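Local atomic coordinates of exocyst complex component EXO70 (PDB entry 2B1E), a protein that belongs to the exocyst complex, which tethers secretory vesicles to sites of exocytosis, and takes part in assembling that complex. Residues R451-M456 and V516-E521; K487-K492 and S535-S540; L525-Y530 and T557-L562. All blocks are in the same frame, centred on the assembly; numbering follows the deposited sequence.

Contact 1: R451-M456 and V516-E521; sequences RYISYM and VTLKSE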
loop_
_atom_site.group_PDB
_atom_site.type_symbol
_atom_site.label_atom_id
_atom_site.label_comp_id
_atom_site.label_asym_id
_atom_site.label_seq_id
_atom_site.Cartn_x
_atom_site.Cartn_y
_atom_site.Cartn_z
ATOM N N ARG A 451 -30.342 7.452 -7.800
ATOM C CA ARG A 451 -30.588 6.825 -9.100
ATOM C C ARG A 451 -31.561 5.668 -8.929
ATOM O O ARG A 451 -32.546 5.568 -9.659
ATOM C CB ARG A 451 -29.282 6.295 -9.710
ATOM C CG ARG A 451 -29.461 5.539 -11.029
ATOM C CD ARG A 451 -28.245 4.654 -11.341
ATOM N NE ARG A 451 -27.025 5.436 -11.549
ATOM C CZ ARG A 451 -25.814 4.905 -11.687
ATOM N NH1 ARG A 451 -25.658 3.587 -11.636
ATOM N NH2 ARG A 451 -24.759 5.689 -11.896
ATOM N N TYR A 452 -31.294 4.804 -7.949
ATOM C CA TYR A 452 -32.150 3.649 -7.722
ATOM C C TYR A 452 -33.431 3.980 -6.968
ATOM O O TYR A 452 -34.409 3.231 -7.035
ATOM C CB TYR A 452 -31.327 2.520 -7.072
ATOM C CG TYR A 452 -30.259 2.053 -8.039
ATOM C CD1 TYR A 452 -30.612 1.387 -9.215
ATOM C CD2 TYR A 452 -28.921 2.413 -7.869
ATOM C CE1 TYR A 452 -29.671 1.110 -10.203
ATOM C CE2 TYR A 452 -27.967 2.133 -8.854
ATOM C CZ TYR A 452 -28.350 1.487 -10.020
ATOM O OH TYR A 452 -27.423 1.244 -11.021
ATOM N N ILE A 453 -33.442 5.107 -6.261
ATOM C CA ILE A 453 -34.667 5.542 -5.601
ATOM C C ILE A 453 -35.524 5.924 -6.805
ATOM O O ILE A 453 -36.706 5.600 -6.884
ATOM C CB ILE A 453 -34.444 6.803 -4.733
ATOM C CG1 ILE A 453 -33.749 6.422 -3.421
ATOM C CG2 ILE A 453 -35.779 7.506 -4.478
ATOM C CD1 ILE A 453 -33.062 7.610 -2.712
ATOM N N SER A 454 -34.894 6.602 -7.762
ATOM C CA SER A 454 -35.583 7.025 -8.974
ATOM C C SER A 454 -36.138 5.812 -9.741
ATOM O O SER A 454 -37.235 5.877 -10.298
ATOM C CB SER A 454 -34.635 7.848 -9.858
ATOM O OG SER A 454 -35.382 8.648 -10.759
ATOM N N TYR A 455 -35.391 4.710 -9.775
ATOM C CA TYR A 455 -35.883 3.494 -10.435
ATOM C C TYR A 455 -37.216 3.079 -9.789
ATOM O O TYR A 455 -38.167 2.730 -10.482
ATOM C CB TYR A 455 -34.887 2.332 -10.281
ATOM C CG TYR A 455 -33.878 2.184 -11.406
ATOM C CD1 TYR A 455 -33.087 3.257 -11.800
ATOM C CD2 TYR A 455 -33.684 0.956 -12.044
ATOM C CE1 TYR A 455 -32.135 3.126 -12.787
ATOM C CE2 TYR A 455 -32.715 0.811 -13.047
ATOM C CZ TYR A 455 -31.949 1.907 -13.410
ATOM O OH TYR A 455 -31.002 1.811 -14.411
ATOM N N MET A 456 -37.280 3.127 -8.460
ATOM C CA MET A 456 -38.498 2.735 -7.738
ATOM C C MET A 456 -39.668 3.703 -7.906
ATOM O O MET A 456 -40.823 3.302 -7.811
ATOM C CB MET A 456 -38.214 2.562 -6.229
ATOM C CG MET A 456 -37.334 1.356 -5.870
ATOM S SD MET A 456 -37.320 0.941 -4.087
ATOM C CE MET A 456 -36.739 2.451 -3.417
ATOM N N VAL A 516 -38.645 6.889 4.213
ATOM C CA VAL A 516 -39.167 8.248 4.313
ATOM C C VAL A 516 -39.073 8.927 2.943
ATOM O O VAL A 516 -40.028 9.571 2.492
ATOM C CB VAL A 516 -38.369 9.061 5.353
ATOM C CG1 VAL A 516 -38.857 10.479 5.397
ATOM C CG2 VAL A 516 -38.512 8.414 6.726
ATOM N N THR A 517 -37.932 8.777 2.276
ATOM C CA THR A 517 -37.749 9.392 0.957
ATOM C C THR A 517 -38.729 8.813 -0.053
ATOM O O THR A 517 -39.340 9.549 -0.833
ATOM C CB THR A 517 -36.322 9.190 0.431
ATOM O OG1 THR A 517 -35.393 9.749 1.362
ATOM C CG2 THR A 517 -36.148 9.892 -0.915
ATOM N N LEU A 518 -38.878 7.492 -0.046
ATOM C CA LEU A 518 -39.817 6.853 -0.956
ATOM C C LEU A 518 -41.239 7.314 -0.665
ATOM O O LEU A 518 -42.022 7.548 -1.588
ATOM C CB LEU A 518 -39.735 5.331 -0.839
ATOM C CG LEU A 518 -38.822 4.698 -1.889
ATOM C CD1 LEU A 518 -39.473 4.835 -3.272
ATOM C CD2 LEU A 518 -37.457 5.374 -1.863
ATOM N N LYS A 519 -41.575 7.432 0.616
ATOM C CA LYS A 519 -42.910 7.883 0.995
ATOM C C LYS A 519 -43.140 9.305 0.478
ATOM O O LYS A 519 -44.165 9.591 -0.123
ATOM C CB LYS A 519 -43.085 7.865 2.520
ATOM C CG LYS A 519 -44.341 8.611 3.016
ATOM C CD LYS A 519 -44.379 8.718 4.545
ATOM C CE LYS A 519 -45.599 9.506 5.035
ATOM N NZ LYS A 519 -45.689 9.543 6.536
ATOM N N SER A 520 -42.183 10.194 0.718
ATOM C CA SER A 520 -42.322 11.580 0.273
ATOM C C SER A 520 -42.469 11.710 -1.238
ATOM O O SER A 520 -43.347 12.415 -1.721
ATOM C CB SER A 520 -41.121 12.416 0.718
ATOM O OG SER A 520 -41.143 12.649 2.117
ATOM N N GLU A 521 -41.607 11.024 -1.980
ATOM C CA GLU A 521 -41.627 11.104 -3.433
ATOM C C GLU A 521 -42.882 10.521 -4.083
ATOM O O GLU A 521 -43.371 11.062 -5.071
ATOM C CB GLU A 521 -40.377 10.441 -4.010
ATOM C CG GLU A 521 -39.066 11.126 -3.638
ATOM C CD GLU A 521 -38.980 12.576 -4.124
ATOM O OE1 GLU A 521 -39.489 12.879 -5.228
ATOM O OE2 GLU A 521 -38.383 13.414 -3.411
#

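Contact 2: K487-K492 and S535-S540; sequences KEKFRK and SRYKDS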
loop_
_atom_site.group_PDB
_atom_site.type_symbol
_atom_site.label_atom_id
_atom_site.label_comp_id
_atom_site.label_asym_id
_atom_site.label_seq_id
_atom_site.Cartn_x
_atom_site.Cartn_y
_atom_site.Cartn_z
ATOM N N LYS A 487 -65.857 8.801 -16.545
ATOM C CA LYS A 487 -65.733 7.667 -15.635
ATOM C C LYS A 487 -64.591 6.775 -16.114
ATOM O O LYS A 487 -63.825 6.239 -15.315
ATOM C CB LYS A 487 -67.027 6.853 -15.577
ATOM C CG LYS A 487 -68.161 7.543 -14.842
ATOM C CD LYS A 487 -69.319 6.588 -14.582
ATOM C CE LYS A 487 -69.911 6.054 -15.879
ATOM N NZ LYS A 487 -70.412 7.154 -16.750
ATOM N N GLU A 488 -64.482 6.624 -17.428
ATOM C CA GLU A 488 -63.430 5.806 -17.995
ATOM C C GLU A 488 -62.064 6.351 -17.595
ATOM O O GLU A 488 -61.141 5.576 -17.348
ATOM C CB GLU A 488 -63.544 5.760 -19.516
ATOM C CG GLU A 488 -62.461 4.923 -20.171
ATOM C CD GLU A 488 -62.573 3.445 -19.833
ATOM O OE1 GLU A 488 -61.566 2.719 -20.004
ATOM O OE2 GLU A 488 -63.667 3.003 -19.411
ATOM N N LYS A 489 -61.920 7.675 -17.522
ATOM C CA LYS A 489 -60.624 8.226 -17.134
ATOM C C LYS A 489 -60.295 7.834 -15.699
ATOM O O LYS A 489 -59.146 7.526 -15.384
ATOM C CB LYS A 489 -60.591 9.752 -17.265
ATOM C CG LYS A 489 -60.615 10.262 -18.700
ATOM C CD LYS A 489 -60.446 11.777 -18.741
ATOM C CE LYS A 489 -60.897 12.349 -20.084
ATOM N NZ LYS A 489 -60.157 11.754 -21.232
ATOM N N PHE A 490 -61.299 7.856 -14.826
ATOM C CA PHE A 490 -61.074 7.489 -13.428
ATOM C C PHE A 490 -60.792 5.994 -13.335
ATOM O O PHE A 490 -59.914 5.553 -12.589
ATOM C CB PHE A 490 -62.299 7.830 -12.582
ATOM C CG PHE A 490 -62.359 9.262 -12.148
ATOM C CD1 PHE A 490 -61.727 9.673 -10.974
ATOM C CD2 PHE A 490 -63.050 10.204 -12.906
ATOM C CE1 PHE A 490 -61.782 11.014 -10.560
ATOM C CE2 PHE A 490 -63.114 11.538 -12.506
ATOM C CZ PHE A 490 -62.481 11.947 -11.333
ATOM N N ARG A 491 -61.553 5.220 -14.094
ATOM C CA ARG A 491 -61.399 3.773 -14.113
ATOM C C ARG A 491 -59.959 3.387 -14.449
ATOM O O ARG A 491 -59.301 2.683 -13.679
ATOM C CB ARG A 491 -62.382 3.182 -15.134
ATOM C CG ARG A 491 -62.392 1.674 -15.258
ATOM C CD ARG A 491 -63.490 1.244 -16.245
ATOM N NE ARG A 491 -64.816 1.667 -15.783
ATOM C CZ ARG A 491 -65.630 2.487 -16.445
ATOM N NH1 ARG A 491 -65.276 2.992 -17.619
ATOM N NH2 ARG A 491 -66.799 2.819 -15.918
ATOM N N LYS A 492 -59.457 3.855 -15.585
ATOM C CA LYS A 492 -58.088 3.530 -15.974
ATOM C C LYS A 492 -57.094 3.937 -14.887
ATOM O O LYS A 492 -56.146 3.210 -14.600
ATOM C CB LYS A 492 -57.732 4.208 -17.299
ATOM C CG LYS A 492 -58.522 3.669 -18.503
ATOM C CD LYS A 492 -58.243 4.497 -19.759
ATOM C CE LYS A 492 -59.173 4.114 -20.914
ATOM N NZ LYS A 492 -58.980 4.985 -22.117
ATOM N N SER A 535 -60.896 17.306 -8.594
ATOM C CA SER A 535 -61.588 18.588 -8.522
ATOM C C SER A 535 -62.107 19.030 -9.892
ATOM O O SER A 535 -63.168 19.632 -10.005
ATOM C CB SER A 535 -60.645 19.651 -7.964
ATOM O OG SER A 535 -61.284 20.914 -7.906
ATOM N N ARG A 536 -61.357 18.708 -10.933
ATOM C CA ARG A 536 -61.732 19.090 -12.286
ATOM C C ARG A 536 -62.971 18.344 -12.792
ATOM O O ARG A 536 -63.790 18.906 -13.535
ATOM C CB ARG A 536 -60.547 18.838 -13.229
ATOM C CG ARG A 536 -60.767 19.285 -14.675
ATOM C CD ARG A 536 -59.585 18.921 -15.593
ATOM N NE ARG A 536 -58.398 19.754 -15.387
ATOM C CZ ARG A 536 -57.359 19.428 -14.621
ATOM N NH1 ARG A 536 -57.334 18.269 -13.965
ATOM N NH2 ARG A 536 -56.334 20.266 -14.511
ATOM N N TYR A 537 -63.134 17.095 -12.369
ATOM C CA TYR A 537 -64.250 16.288 -12.854
ATOM C C TYR A 537 -65.301 15.777 -11.871
ATOM O O TYR A 537 -66.287 15.177 -12.297
ATOM C CB TYR A 537 -63.703 15.076 -13.595
ATOM C CG TYR A 537 -62.884 15.396 -14.817
ATOM C CD1 TYR A 537 -61.509 15.156 -14.845
ATOM C CD2 TYR A 537 -63.495 15.882 -15.975
ATOM C CE1 TYR A 537 -60.763 15.382 -16.007
ATOM C CE2 TYR A 537 -62.765 16.112 -17.124
ATOM C CZ TYR A 537 -61.407 15.859 -17.143
ATOM O OH TYR A 537 -60.708 16.063 -18.315
ATOM N N LYS A 538 -65.103 15.988 -10.578
ATOM C CA LYS A 538 -66.049 15.468 -9.600
ATOM C C LYS A 538 -67.489 15.912 -9.844
ATOM O O LYS A 538 -68.428 15.125 -9.686
ATOM C CB LYS A 538 -65.623 15.867 -8.180
ATOM C CG LYS A 538 -65.657 17.359 -7.923
ATOM C CD LYS A 538 -65.338 17.684 -6.471
ATOM C CE LYS A 538 -66.484 17.279 -5.543
ATOM N NZ LYS A 538 -67.682 18.157 -5.721
ATOM N N ASP A 539 -67.675 17.158 -10.248
ATOM C CA ASP A 539 -69.030 17.644 -10.455
ATOM C C ASP A 539 -69.668 17.257 -11.779
ATOM O O ASP A 539 -70.655 17.865 -12.193
ATOM C CB ASP A 539 -69.082 19.160 -10.255
ATOM C CG ASP A 539 -68.874 19.553 -8.807
ATOM O OD1 ASP A 539 -69.397 18.832 -7.933
ATOM O OD2 ASP A 539 -68.205 20.575 -8.543
ATOM N N SER A 540 -69.108 16.247 -12.444
ATOM C CA SER A 540 -69.679 15.773 -13.697
ATOM C C SER A 540 -70.847 14.853 -13.339
ATOM O O SER A 540 -71.685 14.548 -14.181
ATOM C CB SER A 540 -68.646 14.986 -14.512
ATOM O OG SER A 540 -67.520 15.782 -14.840
#

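Contact 3: L525-Y530 and T557-L562; sequences LVMPMY and TVLNQL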
loop_
_atom_site.group_PDB
_atom_site.type_symbol
_atom_site.label_atom_id
_atom_site.label_comp_id
_atom_site.label_asym_id
_atom_site.label_seq_id
_atom_site.Cartn_x
_atom_site.Cartn_y
_atom_site.Cartn_z
ATOM N N LEU A 525 -45.782 13.000 -5.876
ATOM C CA LEU A 525 -46.076 12.804 -7.284
ATOM C C LEU A 525 -47.553 12.528 -7.555
ATOM O O LEU A 525 -48.160 13.123 -8.443
ATOM C CB LEU A 525 -45.218 11.646 -7.794
ATOM C CG LEU A 525 -45.079 11.330 -9.278
ATOM C CD1 LEU A 525 -44.594 12.554 -10.045
ATOM C CD2 LEU A 525 -44.082 10.185 -9.416
ATOM N N VAL A 526 -48.131 11.632 -6.773
ATOM C CA VAL A 526 -49.518 11.247 -6.953
ATOM C C VAL A 526 -50.606 12.180 -6.408
ATOM O O VAL A 526 -51.558 12.506 -7.123
ATOM C CB VAL A 526 -49.756 9.850 -6.344
ATOM C CG1 VAL A 526 -51.223 9.491 -6.413
ATOM C CG2 VAL A 526 -48.924 8.823 -7.082
ATOM N N MET A 527 -50.478 12.617 -5.155
ATOM C CA MET A 527 -51.545 13.424 -4.575
ATOM C C MET A 527 -51.849 14.794 -5.174
ATOM O O MET A 527 -53.013 15.117 -5.391
ATOM C CB MET A 527 -51.367 13.524 -3.058
ATOM C CG MET A 527 -51.588 12.182 -2.326
ATOM S SD MET A 527 -53.060 11.237 -2.840
ATOM C CE MET A 527 -54.355 12.542 -2.804
ATOM N N PRO A 528 -50.827 15.620 -5.448
ATOM C CA PRO A 528 -51.192 16.918 -6.027
ATOM C C PRO A 528 -51.989 16.742 -7.324
ATOM O O PRO A 528 -52.989 17.424 -7.538
ATOM C CB PRO A 528 -49.835 17.588 -6.254
ATOM C CG PRO A 528 -49.017 17.063 -5.093
ATOM C CD PRO A 528 -49.397 15.583 -5.085
ATOM N N MET A 529 -51.559 15.814 -8.173
ATOM C CA MET A 529 -52.253 15.582 -9.433
ATOM C C MET A 529 -53.663 15.025 -9.261
ATOM O O MET A 529 -54.594 15.479 -9.921
ATOM C CB MET A 529 -51.460 14.634 -10.338
ATOM C CG MET A 529 -52.074 14.518 -11.725
ATOM S SD MET A 529 -51.132 13.506 -12.855
ATOM C CE MET A 529 -49.676 14.625 -13.142
ATOM N N TYR A 530 -53.826 14.032 -8.393
ATOM C CA TYR A 530 -55.152 13.462 -8.202
ATOM C C TYR A 530 -56.156 14.474 -7.653
ATOM O O TYR A 530 -57.325 14.464 -8.046
ATOM C CB TYR A 530 -55.111 12.229 -7.285
ATOM C CG TYR A 530 -56.424 11.482 -7.309
ATOM C CD1 TYR A 530 -56.822 10.774 -8.445
ATOM C CD2 TYR A 530 -57.312 11.564 -6.236
ATOM C CE1 TYR A 530 -58.078 10.173 -8.519
ATOM C CE2 TYR A 530 -58.572 10.970 -6.296
ATOM C CZ TYR A 530 -58.948 10.280 -7.444
ATOM O OH TYR A 530 -60.205 9.745 -7.539
ATOM N N THR A 557 -55.243 7.905 2.225
ATOM C CA THR A 557 -55.187 6.848 3.231
ATOM C C THR A 557 -54.494 5.599 2.704
ATOM O O THR A 557 -53.674 4.992 3.402
ATOM C CB THR A 557 -56.611 6.497 3.731
ATOM O OG1 THR A 557 -57.220 7.679 4.258
ATOM C CG2 THR A 557 -56.565 5.436 4.832
ATOM N N VAL A 558 -54.814 5.217 1.471
ATOM C CA VAL A 558 -54.199 4.046 0.860
ATOM C C VAL A 558 -52.696 4.246 0.790
ATOM O O VAL A 558 -51.920 3.393 1.215
ATOM C CB VAL A 558 -54.732 3.817 -0.564
ATOM C CG1 VAL A 558 -53.937 2.724 -1.249
ATOM C CG2 VAL A 558 -56.195 3.455 -0.500
ATOM N N LEU A 559 -52.282 5.385 0.248
ATOM C CA LEU A 559 -50.867 5.674 0.130
ATOM C C LEU A 559 -50.149 5.723 1.467
ATOM O O LEU A 559 -49.036 5.227 1.580
ATOM C CB LEU A 559 -50.647 6.993 -0.609
ATOM C CG LEU A 559 -50.845 6.947 -2.124
ATOM C CD1 LEU A 559 -50.432 8.296 -2.706
ATOM C CD2 LEU A 559 -50.001 5.822 -2.729
ATOM N N ASN A 560 -50.763 6.339 2.475
ATOM C CA ASN A 560 -50.121 6.423 3.783
ATOM C C ASN A 560 -49.895 5.029 4.359
ATOM O O ASN A 560 -48.868 4.765 4.979
ATOM C CB ASN A 560 -50.968 7.245 4.769
ATOM C CG ASN A 560 -50.889 8.744 4.515
ATOM O OD1 ASN A 560 -49.812 9.295 4.261
ATOM N ND2 ASN A 560 -52.032 9.416 4.612
ATOM N N GLN A 561 -50.855 4.136 4.160
ATOM C CA GLN A 561 -50.725 2.775 4.675
ATOM C C GLN A 561 -49.656 2.017 3.907
ATOM O O GLN A 561 -48.941 1.193 4.466
ATOM C CB GLN A 561 -52.058 2.034 4.580
ATOM C CG GLN A 561 -53.095 2.481 5.598
ATOM C CD GLN A 561 -54.418 1.749 5.443
ATOM O OE1 GLN A 561 -55.158 1.972 4.480
ATOM N NE2 GLN A 561 -54.719 0.860 6.388
ATOM N N LEU A 562 -49.549 2.307 2.618
ATOM C CA LEU A 562 -48.558 1.660 1.777
ATOM C C LEU A 562 -47.138 2.064 2.154
ATOM O O LEU A 562 -46.246 1.220 2.229
ATOM C CB LEU A 562 -48.806 2.017 0.314
ATOM C CG LEU A 562 -47.688 1.645 -0.659
ATOM C CD1 LEU A 562 -47.532 0.124 -0.701
ATOM C CD2 LEU A 562 -48.014 2.203 -2.040
#

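Contact 1: R451-M456 and V516-E521
Behind Ile453 and Met456, which meet Leu518 across the contact, the phenol oxygen of Tyr452 is gripped by two groups. Arg451 NH1 donates to Tyr452 OH at 3.0 Å, with the oxygen nearly in the guanidinium plane, and Glu384 OE1 is its second partner. The aliphatic CG of Arg451 lies over the centre of the Tyr452 ring, so the arginine engages the tyrosine at both face and hydroxyl. Glu384 also bonds the hydroxyl of Tyr455, tying this side of helix 440-473 to helix 364-391.

The interface itself is apolar. Helices 440-473 and 512-537 belong to the all-helical C-terminal part of Exo70, a rod built of helical bundles, and their local axes pass 10.6 Å apart at a signed angle of -48°. The CA atoms of Ile453 and Leu518 are the nearest pair, at 7.1 Å. With CG1 of Ile453 turned beside the backbone N (chi1 -77°), its CG2 methyl is the one that meets Leu518 CD2 at 3.8 Å. Met456 crosses Leu518 at about a right angle: its chain bends at the thioether, laying CE against the isobutyl fork, while Met456 CB lies 3.9 Å from Leu518 CD1. The approach of Met456 CE to Leu518 CD2, 3.4 Å, is closer than normal carbon contact, and since Leu518 also sits away from a staggered chi1 (-96°), the exact value is doubtful. An alanine in place of Leu518 is likely to leave Met456 CE and Ile453 CG2 without their common partner and open a gap between the helices. At the margin, Ile453 CD1 reaches Thr517 CG2 at 4.2 Å; the hydroxyl of Thr517 is bound to the carbonyl of Ser513, one turn back along its own helix.

Contact 2: K487-K492 and S535-S540
Phe490 meets Tyr537 with the rim of its ring: CE2 comes to 3.7 Å from Tyr537 CB and CZ to 4.0 Å from the same atom. The methylene lies near the plane of the phenyl ring, so this is an edge contact and not a CH-pi one. From the residue just before, Lys489 crosses the tyrosine at a slant, and its CE is 4.1 Å from Tyr537 OH, a packing distance.

Both polar ends are fixed by other partners. Lys489 bends at its last torsion (chi4 -58°), and NZ bonds the carbonyl of Ser470, whereas Tyr537 OH bonds Asp474 OD1. The tyrosine ring also has Arg536 CG over the centre of one face, 4.1 Å above its plane.

Further out, Phe533 meets both rings, with planes at about 30° to Phe490 and about 75° to Tyr537, completing an aromatic cluster. Beyond the tyrosine the chain turns, and Tyr537 O takes two bonds from the same face of its plane, from Ser540 OG at 2.9 Å and from Ser540 N at 3.0 Å. That double grip is consistent with a fixed backbone at the residue that carries the ring. With Ser470 contributed by helix 440-473, three helices converge here on buried aromatic and aliphatic groups, as expected of the core of a helical bundle in the Exo70 C-terminal region.

Contact 3: L525-Y530 and T557-L562
Leu559 packs against Val526 and Met527, joining helix 552-563, the last helix of the chain, to helix 512-537 within the helical bundle of the Exo70 C-terminal region. The meeting is small, 98 Å² in all, and the nearest CA atoms, those of Met527 and Leu559, stand 9.1 Å apart; side chains alone bridge the gap.

The apolar contacts come through a single methyl group of Leu559. Its CD1 is extended by a nearly straight second torsion (chi2 -174°) and touches two consecutive residues. On one it lies 4.0 Å from Val526 CG1, the branch anti to the backbone N, with the two side chains oblique. On the other, the methionine slides past the leucine in the opposite direction. Bends at its second and third torsions curl the thioether, and the sulfur comes to rest beside the leucine methyl. Around this core, Val526 also touches Trp460 and Leu559 touches Phe497, while Leu555 and Thr556 touch Met527.

Aromatic packing occupies an adjoining side, where the ring of Tyr530 meets that of Phe493 with planes inclined by only about 20°.

The hydrogen bonds run along the helices or to residues beyond this interface. Pro528 has no N-H to give to the preceding turn, and helix 512-537 is kinked there; the helical pattern resumes with Tyr530 N bonded to Val526 O at 3.0 Å. On the aromatic side, the hydroxyl of Tyr530 is anchored on the carbonyl of Tyr550.

The methionine's closest touch on the leucine is made by sulfur: Met527 SD lies 3.9 Å from Leu559 CD1.

In the fold
Helix 512-537 takes part in all three contacts, meeting helix 440-473 in contact 1, helix 483-504 in contact 2 and helix 552-563 in contact 3. Contact 3 lies between the others along it: its centre is 14 Å from that of contact 1 and 17 Å from that of contact 2, whereas contacts 1 and 2 have centres 28 Å apart and nearest atoms about 17 Å apart. Packing joins the neighbours, through Lys519 CE and Asn560 OD1 (4.3 Å) between contacts 1 and 3, and through Phe490 CE1 and Tyr530 OH (3.6 Å) between contacts 2 and 3. All three lie on the same side of the chain's centre.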